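Long-range contacts in DegT/DnrJ/EryC1/StrS aminotransferase (Brucella abortus 2308, PDB 4QGR), which probably works as a pyridoxal 5'-phosphate-dependent aminotransferase of the DegT/DnrJ/EryC1 family: residues E263-Y274 against P357-D368; L70-G78 against L217-L225. One frame throughout, in Å; residues are numbered along the deposited sequence.

Interaction 1: E263-Y274 against P357-D368; sequences EMEARDRIARRY and PMHPYLSEADQD
Gln367 leaves the first turn of helix 364-377 and comes to rest beside Ile270, Arg273 and Tyr274 of helix 247-278. Its CG lies anti to the backbone N (chi1 -168°) and the chain stays extended, which carries the amide across to the long helix. There NE2 donates to Ile270 O at 2.8 Å, fairly straight at an N-H...O angle of 155°. The carbonyl also takes the helical bond from Tyr274 N, and the amide approaches tilted from the carbonyl plane. Gln367 NE2 lies over the centre of the Tyr274 ring, 3.3 Å from Tyr274 CG, while Tyr274 OH, at the ring's edge, donates to a lone pair of Pro357 O. Leu362 CD2 and the CE of the bent Met358 both pack on Ile270 CG2.

In this protein of the fold type I aminotransferase family, the contact packs the long helix against the C-terminal helix and the loop leading into it; strand 298-301 lies alongside, with Tyr298 stacked on Tyr274.

Arg273, extended as far as NE, grips one oxygen end-on. Asp368 OD1 lies 2.8 Å from Arg273 NH1 and 2.7 Å from Arg273 NH2, tilted 18° from the guanidinium plane. Glu364 OE1 sits over a face of the same group, 3.9 Å from Arg273 NH2, a long, purely electrostatic pairing, because the oxygen lies well off the guanidinium plane.

At the other end, Pro360 CG packs 3.6 Å from Glu263 CG, and Pro360 CD covers one face of the Arg267 guanidinium. Next to it, Tyr361 OH donates to the anti lone pair of Glu263 OE2 at 2.6 Å, in a pair joined by Gln17 and Arg20 of helix 14-20. A water accepting from Arg269 NH2 donates to both Pro360 O and Leu362 O.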
loop_
_atom_site.group_PDB
_atom_site.type_symbol
_atom_site.label_atom_id
_atom_site.label_comp_id
_atom_site.label_asym_id
_atom_site.label_seq_id
_atom_site.Cartn_x
_atom_site.Cartn_y
_atom_site.Cartn_z
ATOM N N GLU A 263 4.963 -10.219 26.264
ATOM C CA GLU A 263 4.357 -11.203 25.378
ATOM C C GLU A 263 5.363 -12.208 24.795
ATOM O O GLU A 263 5.016 -13.366 24.590
ATOM C CB GLU A 263 3.653 -10.509 24.219
ATOM C CG GLU A 263 2.345 -9.857 24.629
ATOM C CD GLU A 263 1.602 -9.225 23.477
ATOM O OE1 GLU A 263 2.234 -8.936 22.423
ATOM O OE2 GLU A 263 0.367 -9.045 23.578
ATOM N N MET A 264 6.566 -11.734 24.455
ATOM C CA MET A 264 7.666 -12.637 24.020
ATOM C C MET A 264 8.091 -13.616 25.117
ATOM O O MET A 264 8.327 -14.811 24.847
ATOM C CB MET A 264 8.865 -11.837 23.502
ATOM C CG MET A 264 8.567 -11.221 22.144
ATOM S SD MET A 264 8.384 -12.478 20.859
ATOM C CE MET A 264 7.042 -11.865 19.865
ATOM N N GLU A 265 8.112 -13.154 26.362
ATOM C CA GLU A 265 8.374 -14.090 27.461
ATOM C C GLU A 265 7.294 -15.148 27.515
ATOM O O GLU A 265 7.583 -16.343 27.725
ATOM C CB GLU A 265 8.518 -13.344 28.802
ATOM C CG GLU A 265 9.685 -12.364 28.780
ATOM C CD GLU A 265 9.707 -11.410 29.978
ATOM O OE1 GLU A 265 8.838 -11.526 30.873
ATOM O OE2 GLU A 265 10.609 -10.540 30.026
ATOM N N ALA A 266 6.043 -14.722 27.358
ATOM C CA ALA A 266 4.921 -15.628 27.401
ATOM C C ALA A 266 4.976 -16.641 26.271
ATOM O O ALA A 266 4.778 -17.819 26.481
ATOM C CB ALA A 266 3.595 -14.854 27.346
ATOM N N ARG A 267 5.254 -16.166 25.064
ATOM C CA ARG A 267 5.344 -17.061 23.909
ATOM C C ARG A 267 6.434 -18.129 24.136
ATOM O O ARG A 267 6.205 -19.302 23.885
ATOM C CB ARG A 267 5.615 -16.264 22.653
ATOM C CG ARG A 267 4.480 -15.381 22.168
ATOM C CD ARG A 267 4.929 -14.337 21.126
ATOM N NE ARG A 267 3.793 -13.593 20.582
ATOM C CZ ARG A 267 2.958 -14.035 19.626
ATOM N NH1 ARG A 267 3.167 -15.189 19.017
ATOM N NH2 ARG A 267 1.919 -13.300 19.258
ATOM N N ASP A 268 7.582 -17.712 24.659
ATOM C CA ASP A 268 8.694 -18.633 24.907
ATOM C C ASP A 268 8.257 -19.705 25.889
ATOM O O ASP A 268 8.505 -20.922 25.686
ATOM C CB ASP A 268 9.900 -17.859 25.463
ATOM C CG ASP A 268 11.119 -18.742 25.646
ATOM O OD1 ASP A 268 11.782 -19.033 24.639
ATOM O OD2 ASP A 268 11.374 -19.154 26.800
ATOM N N ARG A 269 7.578 -19.264 26.946
ATOM C CA ARG A 269 7.077 -20.192 27.993
ATOM C C ARG A 269 6.080 -21.201 27.408
ATOM O O ARG A 269 6.176 -22.393 27.625
ATOM C CB ARG A 269 6.461 -19.408 29.153
ATOM C CG ARG A 269 5.587 -20.226 30.069
ATOM C CD ARG A 269 4.997 -19.339 31.160
ATOM N NE ARG A 269 4.138 -18.257 30.665
ATOM C CZ ARG A 269 2.897 -18.409 30.232
ATOM N NH1 ARG A 269 2.344 -19.607 30.128
ATOM N NH2 ARG A 269 2.218 -17.352 29.847
ATOM N N ILE A 270 5.153 -20.713 26.602
ATOM C CA ILE A 270 4.128 -21.536 25.987
ATOM C C ILE A 270 4.713 -22.553 24.993
ATOM O O ILE A 270 4.358 -23.741 25.018
ATOM C CB ILE A 270 3.056 -20.618 25.330
ATOM C CG1 ILE A 270 2.298 -19.888 26.463
ATOM C CG2 ILE A 270 2.113 -21.426 24.451
ATOM C CD1 ILE A 270 1.568 -18.629 25.997
ATOM N N ALA A 271 5.637 -22.090 24.143
ATOM C CA ALA A 271 6.284 -22.954 23.150
ATOM C C ALA A 271 7.066 -24.041 23.816
ATOM O O ALA A 271 7.043 -25.167 23.356
ATOM C CB ALA A 271 7.191 -22.164 22.241
ATOM N N ARG A 272 7.789 -23.702 24.886
ATOM C CA ARG A 272 8.606 -24.706 25.593
ATOM C C ARG A 272 7.721 -25.763 26.230
ATOM O O ARG A 272 8.047 -26.943 26.229
ATOM C CB ARG A 272 9.534 -24.037 26.624
ATOM C CG ARG A 272 10.695 -23.305 25.950
ATOM C CD ARG A 272 11.644 -22.618 26.940
ATOM N NE ARG A 272 12.692 -21.853 26.243
ATOM C CZ ARG A 272 13.808 -22.380 25.717
ATOM N NH1 ARG A 272 14.053 -23.686 25.774
ATOM N NH2 ARG A 272 14.692 -21.594 25.102
ATOM N N ARG A 273 6.586 -25.335 26.754
ATOM C CA ARG A 273 5.639 -26.277 27.344
ATOM C C ARG A 273 5.061 -27.224 26.274
ATOM O O ARG A 273 4.945 -28.436 26.526
ATOM C CB ARG A 273 4.548 -25.549 28.129
ATOM C CG ARG A 273 3.736 -26.455 29.042
ATOM C CD ARG A 273 3.003 -25.601 30.062
ATOM N NE ARG A 273 2.283 -26.436 31.020
ATOM C CZ ARG A 273 1.005 -26.798 30.937
ATOM N NH1 ARG A 273 0.223 -26.383 29.947
ATOM N NH2 ARG A 273 0.484 -27.562 31.897
ATOM N N TYR A 274 4.709 -26.718 25.096
ATOM C CA TYR A 274 4.308 -27.632 24.022
ATOM C C TYR A 274 5.445 -28.592 23.669
ATOM O O TYR A 274 5.220 -29.795 23.472
ATOM C CB TYR A 274 3.989 -26.874 22.741
ATOM C CG TYR A 274 2.593 -26.333 22.492
ATOM C CD1 TYR A 274 1.431 -27.115 22.672
ATOM C CD2 TYR A 274 2.446 -25.053 21.943
ATOM C CE1 TYR A 274 0.180 -26.614 22.359
ATOM C CE2 TYR A 274 1.214 -24.539 21.616
ATOM C CZ TYR A 274 0.070 -25.333 21.812
ATOM O OH TYR A 274 -1.147 -24.830 21.449
ATOM N N PRO A 357 -2.688 -23.441 18.043
ATOM C CA PRO A 357 -2.923 -22.170 18.683
ATOM C C PRO A 357 -1.677 -21.661 19.410
ATOM O O PRO A 357 -1.015 -22.398 20.116
ATOM C CB PRO A 357 -4.049 -22.473 19.665
ATOM C CG PRO A 357 -4.811 -23.601 18.991
ATOM C CD PRO A 357 -3.729 -24.439 18.376
ATOM N N MET A 358 -1.325 -20.420 19.171
ATOM C CA MET A 358 -0.095 -19.875 19.700
ATOM C C MET A 358 -0.259 -18.379 19.811
ATOM O O MET A 358 -0.404 -17.710 18.820
ATOM C CB MET A 358 1.070 -20.175 18.791
ATOM C CG MET A 358 2.356 -19.428 19.194
ATOM S SD MET A 358 2.907 -19.512 20.938
ATOM C CE MET A 358 3.307 -21.186 20.935
ATOM N N HIS A 359 -0.328 -17.893 21.044
ATOM C CA HIS A 359 -0.405 -16.463 21.335
ATOM C C HIS A 359 -0.112 -16.289 22.827
ATOM O O HIS A 359 -0.115 -17.281 23.575
ATOM C CB HIS A 359 -1.774 -15.885 20.941
ATOM C CG HIS A 359 -2.948 -16.599 21.523
ATOM N ND1 HIS A 359 -3.457 -16.304 22.766
ATOM C CD2 HIS A 359 -3.683 -17.636 21.062
ATOM C CE1 HIS A 359 -4.498 -17.067 23.007
ATOM N NE2 HIS A 359 -4.658 -17.892 21.995
ATOM N N PRO A 360 0.104 -15.042 23.279
ATOM C CA PRO A 360 0.516 -14.860 24.661
ATOM C C PRO A 360 -0.521 -15.215 25.709
ATOM O O PRO A 360 -0.147 -15.361 26.879
ATOM C CB PRO A 360 0.897 -13.356 24.719
ATOM C CG PRO A 360 1.145 -12.964 23.285
ATOM C CD PRO A 360 0.163 -13.781 22.521
ATOM N N TYR A 361 -1.793 -15.313 25.311
ATOM C CA TYR A 361 -2.930 -15.465 26.229
ATOM C C TYR A 361 -3.530 -16.859 26.321
ATOM O O TYR A 361 -4.601 -17.076 26.915
ATOM C CB TYR A 361 -3.972 -14.413 25.877
ATOM C CG TYR A 361 -3.291 -13.069 25.770
ATOM C CD1 TYR A 361 -3.049 -12.322 26.903
ATOM C CD2 TYR A 361 -2.811 -12.581 24.547
ATOM C CE1 TYR A 361 -2.353 -11.135 26.844
ATOM C CE2 TYR A 361 -2.110 -11.385 24.486
ATOM C CZ TYR A 361 -1.908 -10.661 25.643
ATOM O OH TYR A 361 -1.199 -9.480 25.669
ATOM N N LEU A 362 -2.823 -17.837 25.756
ATOM C CA LEU A 362 -3.284 -19.204 25.811
ATOM C C LEU A 362 -3.171 -19.696 27.240
ATOM O O LEU A 362 -2.099 -19.658 27.837
ATOM C CB LEU A 362 -2.432 -20.065 24.881
ATOM C CG LEU A 362 -2.886 -21.497 24.632
ATOM C CD1 LEU A 362 -4.183 -21.494 23.813
ATOM C CD2 LEU A 362 -1.776 -22.283 23.933
ATOM N N SER A 363 -4.277 -20.160 27.801
ATOM C CA SER A 363 -4.264 -20.592 29.207
ATOM C C SER A 363 -3.624 -21.965 29.369
ATOM O O SER A 363 -3.572 -22.769 28.428
ATOM C CB SER A 363 -5.692 -20.630 29.749
ATOM O OG SER A 363 -6.433 -21.714 29.174
ATOM N N GLU A 364 -3.194 -22.258 30.596
ATOM C CA GLU A 364 -2.681 -23.592 30.903
ATOM C C GLU A 364 -3.727 -24.634 30.558
ATOM O O GLU A 364 -3.418 -25.630 29.924
ATOM C CB GLU A 364 -2.346 -23.742 32.381
ATOM C CG GLU A 364 -1.008 -23.208 32.807
ATOM C CD GLU A 364 -0.516 -23.842 34.098
ATOM O OE1 GLU A 364 -0.895 -25.000 34.425
ATOM O OE2 GLU A 364 0.250 -23.160 34.795
ATOM N N ALA A 365 -4.955 -24.390 30.984
ATOM C CA ALA A 365 -6.058 -25.321 30.718
ATOM C C ALA A 365 -6.284 -25.551 29.222
ATOM O O ALA A 365 -6.469 -26.693 28.785
ATOM C CB ALA A 365 -7.347 -24.849 31.412
ATOM N N ASP A 366 -6.201 -24.492 28.415
ATOM C CA ASP A 366 -6.406 -24.703 26.995
ATOM C C ASP A 366 -5.216 -25.456 26.366
ATOM O O ASP A 366 -5.378 -26.410 25.586
ATOM C CB ASP A 366 -6.682 -23.382 26.298
ATOM C CG ASP A 366 -8.120 -22.915 26.496
ATOM O OD1 ASP A 366 -8.977 -23.721 26.918
ATOM O OD2 ASP A 366 -8.390 -21.745 26.216
ATOM N N GLN A 367 -4.017 -25.079 26.758
ATOM C CA GLN A 367 -2.847 -25.812 26.325
ATOM C C GLN A 367 -2.896 -27.277 26.739
ATOM O O GLN A 367 -2.631 -28.160 25.923
ATOM C CB GLN A 367 -1.573 -25.142 26.829
ATOM C CG GLN A 367 -0.337 -25.685 26.176
ATOM C CD GLN A 367 0.868 -24.777 26.329
ATOM O OE1 GLN A 367 1.026 -24.085 27.322
ATOM N NE2 GLN A 367 1.730 -24.781 25.327
ATOM N N ASP A 368 -3.262 -27.552 27.988
ATOM C CA ASP A 368 -3.409 -28.937 28.422
ATOM C C ASP A 368 -4.388 -29.718 27.551
ATOM O O ASP A 368 -4.173 -30.876 27.263
ATOM C CB ASP A 368 -3.883 -29.011 29.886
ATOM C CG ASP A 368 -2.823 -28.537 30.882
ATOM O OD1 ASP A 368 -1.644 -28.360 30.504
ATOM O OD2 ASP A 368 -3.183 -28.316 32.047
HETATM O O HOH W 1 1.181 -16.226 17.044
HETATM O O HOH W 2 -0.602 -17.424 28.732
HETATM O O HOH W 3 -0.242 -20.646 29.513
#

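Interaction 2: L70-G78 against L217-L225; sequences LQMPLMTRG and LADTLRSVL
Pro73 O is gripped by two donors, Thr76 OG1 at 2.8 Å and Arg77 N, which reach it from the same face of its carbonyl plane. The bond from OG1 fixes the rotation of Thr76: with the hydroxyl between backbone N and carbonyl carbon (chi1 66°), CG2 is left to face helix 215-224. This side chain is a knob in a hole formed by Leu217, Thr220, Leu221 and Val224. Methyl meets methyl closely: Thr76 CG2 lies 3.4 Å from Thr220 CG2, a snug fit for two methyl groups. Leu221 CD2 is 3.5 Å from Thr76 CG2 and also spans to the Pro73 ring. Farther along, Met72 and Val224 run alongside each other, pointing opposite ways; Met72 CG lies 3.6 Å from Val224 CG1, and Met72 SD reaches Leu225 CB at 3.5 Å. The helix segments cross at 113°, and Met210 of strand 208-212 backs Met72, Pro73 and Leu221, so the pair covers part of the large-domain sheet. Because Thr76 spends its hydroxyl on its own helix and Thr220 OG1 bonds Glu216 O, even the two threonines meet through carbon, and the interface depends on shape and apolar burial.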
loop_
_atom_site.group_PDB
_atom_site.type_symbol
_atom_site.label_atom_id
_atom_site.label_comp_id
_atom_site.label_asym_id
_atom_site.label_seq_id
_atom_site.Cartn_x
_atom_site.Cartn_y
_atom_site.Cartn_z
ATOM N N LEU A 70 9.531 -5.240 1.418
ATOM C CA LEU A 70 10.502 -6.055 0.663
ATOM C C LEU A 70 10.779 -5.480 -0.726
ATOM O O LEU A 70 11.913 -5.565 -1.214
ATOM C CB LEU A 70 9.957 -7.480 0.509
ATOM C CG LEU A 70 9.728 -8.269 1.810
ATOM C CD1 LEU A 70 8.866 -9.485 1.576
ATOM C CD2 LEU A 70 11.086 -8.718 2.337
ATOM N N GLN A 71 9.750 -4.908 -1.358
ATOM C CA GLN A 71 9.889 -4.322 -2.676
ATOM C C GLN A 71 10.816 -3.104 -2.654
ATOM O O GLN A 71 11.666 -2.948 -3.527
ATOM C CB GLN A 71 8.526 -3.894 -3.210
ATOM C CG GLN A 71 8.525 -3.211 -4.583
ATOM C CD GLN A 71 7.101 -2.831 -5.007
ATOM O OE1 GLN A 71 6.130 -3.231 -4.357
ATOM N NE2 GLN A 71 6.974 -1.966 -5.997
ATOM N N MET A 72 10.611 -2.199 -1.712
ATOM C CA MET A 72 11.354 -0.946 -1.784
ATOM C C MET A 72 12.878 -1.086 -1.755
ATOM O O MET A 72 13.587 -0.391 -2.513
ATOM C CB MET A 72 10.831 0.055 -0.758
ATOM C CG MET A 72 9.421 0.531 -1.107
ATOM S SD MET A 72 8.906 1.884 -0.020
ATOM C CE MET A 72 8.240 1.049 1.417
ATOM N N PRO A 73 13.418 -1.971 -0.898
ATOM C CA PRO A 73 14.864 -2.135 -0.927
ATOM C C PRO A 73 15.384 -2.654 -2.285
ATOM O O PRO A 73 16.498 -2.276 -2.677
ATOM C CB PRO A 73 15.122 -3.143 0.173
ATOM C CG PRO A 73 14.024 -2.900 1.154
ATOM C CD PRO A 73 12.830 -2.541 0.320
ATOM N N LEU A 74 14.611 -3.521 -2.959
ATOM C CA LEU A 74 15.019 -3.970 -4.297
ATOM C C LEU A 74 15.057 -2.791 -5.257
ATOM O O LEU A 74 15.978 -2.679 -6.095
ATOM C CB LEU A 74 14.048 -5.040 -4.831
ATOM C CG LEU A 74 14.016 -6.352 -4.050
ATOM C CD1 LEU A 74 12.903 -7.268 -4.566
ATOM C CD2 LEU A 74 15.316 -7.095 -4.174
ATOM N N MET A 75 14.074 -1.887 -5.143
ATOM C CA MET A 75 14.038 -0.713 -5.989
ATOM C C MET A 75 15.230 0.213 -5.756
ATOM O O MET A 75 15.845 0.723 -6.721
ATOM C CB MET A 75 12.737 0.074 -5.835
ATOM C CG MET A 75 11.490 -0.681 -6.245
ATOM S SD MET A 75 9.993 0.180 -5.822
ATOM C CE MET A 75 10.053 1.627 -6.850
ATOM N N THR A 76 15.576 0.429 -4.506
ATOM C CA THR A 76 16.707 1.324 -4.197
ATOM C C THR A 76 18.012 0.782 -4.746
ATOM O O THR A 76 18.891 1.569 -5.084
ATOM C CB THR A 76 16.917 1.588 -2.698
ATOM O OG1 THR A 76 17.300 0.378 -2.040
ATOM C CG2 THR A 76 15.690 2.127 -2.088
ATOM N N ARG A 77 18.151 -0.548 -4.803
ATOM C CA ARG A 77 19.362 -1.177 -5.331
ATOM C C ARG A 77 19.349 -1.317 -6.826
ATOM O O ARG A 77 20.302 -1.868 -7.378
ATOM C CB ARG A 77 19.569 -2.567 -4.700
ATOM C CG ARG A 77 20.068 -2.468 -3.276
ATOM C CD ARG A 77 21.558 -2.146 -3.206
ATOM N NE ARG A 77 22.420 -3.297 -3.540
ATOM C CZ ARG A 77 23.583 -3.562 -2.919
ATOM N NH1 ARG A 77 24.007 -2.784 -1.936
ATOM N NH2 ARG A 77 24.334 -4.597 -3.276
ATOM N N GLY A 78 18.318 -0.839 -7.507
ATOM C CA GLY A 78 18.241 -0.968 -8.959
ATOM C C GLY A 78 18.064 -2.403 -9.453
ATOM O O GLY A 78 18.489 -2.736 -10.549
ATOM N N LEU A 217 20.977 4.414 2.790
ATOM C CA LEU A 217 19.924 3.503 2.361
ATOM C C LEU A 217 18.594 3.955 2.961
ATOM O O LEU A 217 17.557 3.933 2.282
ATOM C CB LEU A 217 20.231 2.075 2.765
ATOM C CG LEU A 217 19.111 1.055 2.538
ATOM C CD1 LEU A 217 18.709 0.990 1.064
ATOM C CD2 LEU A 217 19.560 -0.322 3.017
ATOM N N ALA A 218 18.606 4.349 4.230
ATOM C CA ALA A 218 17.397 4.843 4.904
ATOM C C ALA A 218 16.822 6.072 4.155
ATOM O O ALA A 218 15.636 6.185 3.963
ATOM C CB ALA A 218 17.714 5.196 6.362
ATOM N N ASP A 219 17.681 6.996 3.742
ATOM C CA ASP A 219 17.228 8.220 3.058
ATOM C C ASP A 219 16.567 7.862 1.750
ATOM O O ASP A 219 15.554 8.449 1.385
ATOM C CB ASP A 219 18.412 9.140 2.763
ATOM C CG ASP A 219 18.948 9.852 3.994
ATOM O OD1 ASP A 219 18.274 9.898 5.039
ATOM O OD2 ASP A 219 20.078 10.403 3.907
ATOM N N THR A 220 17.148 6.907 1.051
ATOM C CA THR A 220 16.618 6.448 -0.231
ATOM C C THR A 220 15.279 5.772 -0.013
ATOM O O THR A 220 14.357 5.957 -0.794
ATOM C CB THR A 220 17.635 5.539 -0.977
ATOM O OG1 THR A 220 18.898 6.268 -1.138
ATOM C CG2 THR A 220 17.126 5.221 -2.276
ATOM N N LEU A 221 15.159 4.991 1.049
ATOM C CA LEU A 221 13.872 4.297 1.323
ATOM C C LEU A 221 12.762 5.321 1.634
ATOM O O LEU A 221 11.611 5.178 1.218
ATOM C CB LEU A 221 13.995 3.269 2.451
ATOM C CG LEU A 221 14.847 2.078 2.060
ATOM C CD1 LEU A 221 15.132 1.237 3.288
ATOM C CD2 LEU A 221 14.184 1.221 0.984
ATOM N N ARG A 222 13.133 6.389 2.334
ATOM C CA ARG A 222 12.171 7.406 2.686
ATOM C C ARG A 222 11.732 8.187 1.453
ATOM O O ARG A 222 10.611 8.705 1.413
ATOM C CB ARG A 222 12.678 8.353 3.778
ATOM C CG ARG A 222 12.869 7.667 5.138
ATOM C CD ARG A 222 13.116 8.672 6.271
ATOM N NE ARG A 222 13.646 8.051 7.494
ATOM C CZ ARG A 222 12.898 7.390 8.388
ATOM N NH1 ARG A 222 11.586 7.219 8.194
ATOM N NH2 ARG A 222 13.473 6.867 9.449
ATOM N N SER A 223 12.613 8.268 0.459
ATOM C CA SER A 223 12.254 8.867 -0.806
ATOM C C SER A 223 11.306 7.947 -1.580
ATOM O O SER A 223 10.263 8.377 -2.031
ATOM C CB SER A 223 13.526 9.149 -1.622
ATOM O OG SER A 223 13.250 9.468 -2.976
ATOM N N VAL A 224 11.657 6.678 -1.689
ATOM C CA VAL A 224 10.897 5.735 -2.484
ATOM C C VAL A 224 9.458 5.603 -1.994
ATOM O O VAL A 224 8.525 5.470 -2.806
ATOM C CB VAL A 224 11.606 4.344 -2.520
ATOM C CG1 VAL A 224 10.720 3.254 -3.116
ATOM C CG2 VAL A 224 12.889 4.445 -3.336
ATOM N N LEU A 225 9.249 5.629 -0.678
ATOM C CA LEU A 225 7.900 5.427 -0.149
ATOM C C LEU A 225 7.008 6.624 -0.345
ATOM O O LEU A 225 5.781 6.513 -0.163
ATOM C CB LEU A 225 7.935 4.999 1.320
ATOM C CG LEU A 225 8.363 6.069 2.333
ATOM C CD1 LEU A 225 7.234 6.981 2.746
ATOM C CD2 LEU A 225 8.937 5.403 3.559
#

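How the interactions relate
Going from the N terminus, 70-78 comes first, following strand 59-63 and the cofactor-binding Gly66 and Thr67. Interaction 2 closes when the chain, having built most of the central sheet, returns at 217-225. Only then does interaction 1 open on the long helix 247-278; it closes 83 residues later, where 357-368 leads into the C-terminal helix. The two loops therefore run in series, neither nested nor crossing. They lie on opposite sides of the chain's centre, their centres about 37 Å apart and their nearest atoms about 18 Å apart. Interaction 2 ties helices beside the central sheet, whereas interaction 1 ties the long helix to the C-terminal region.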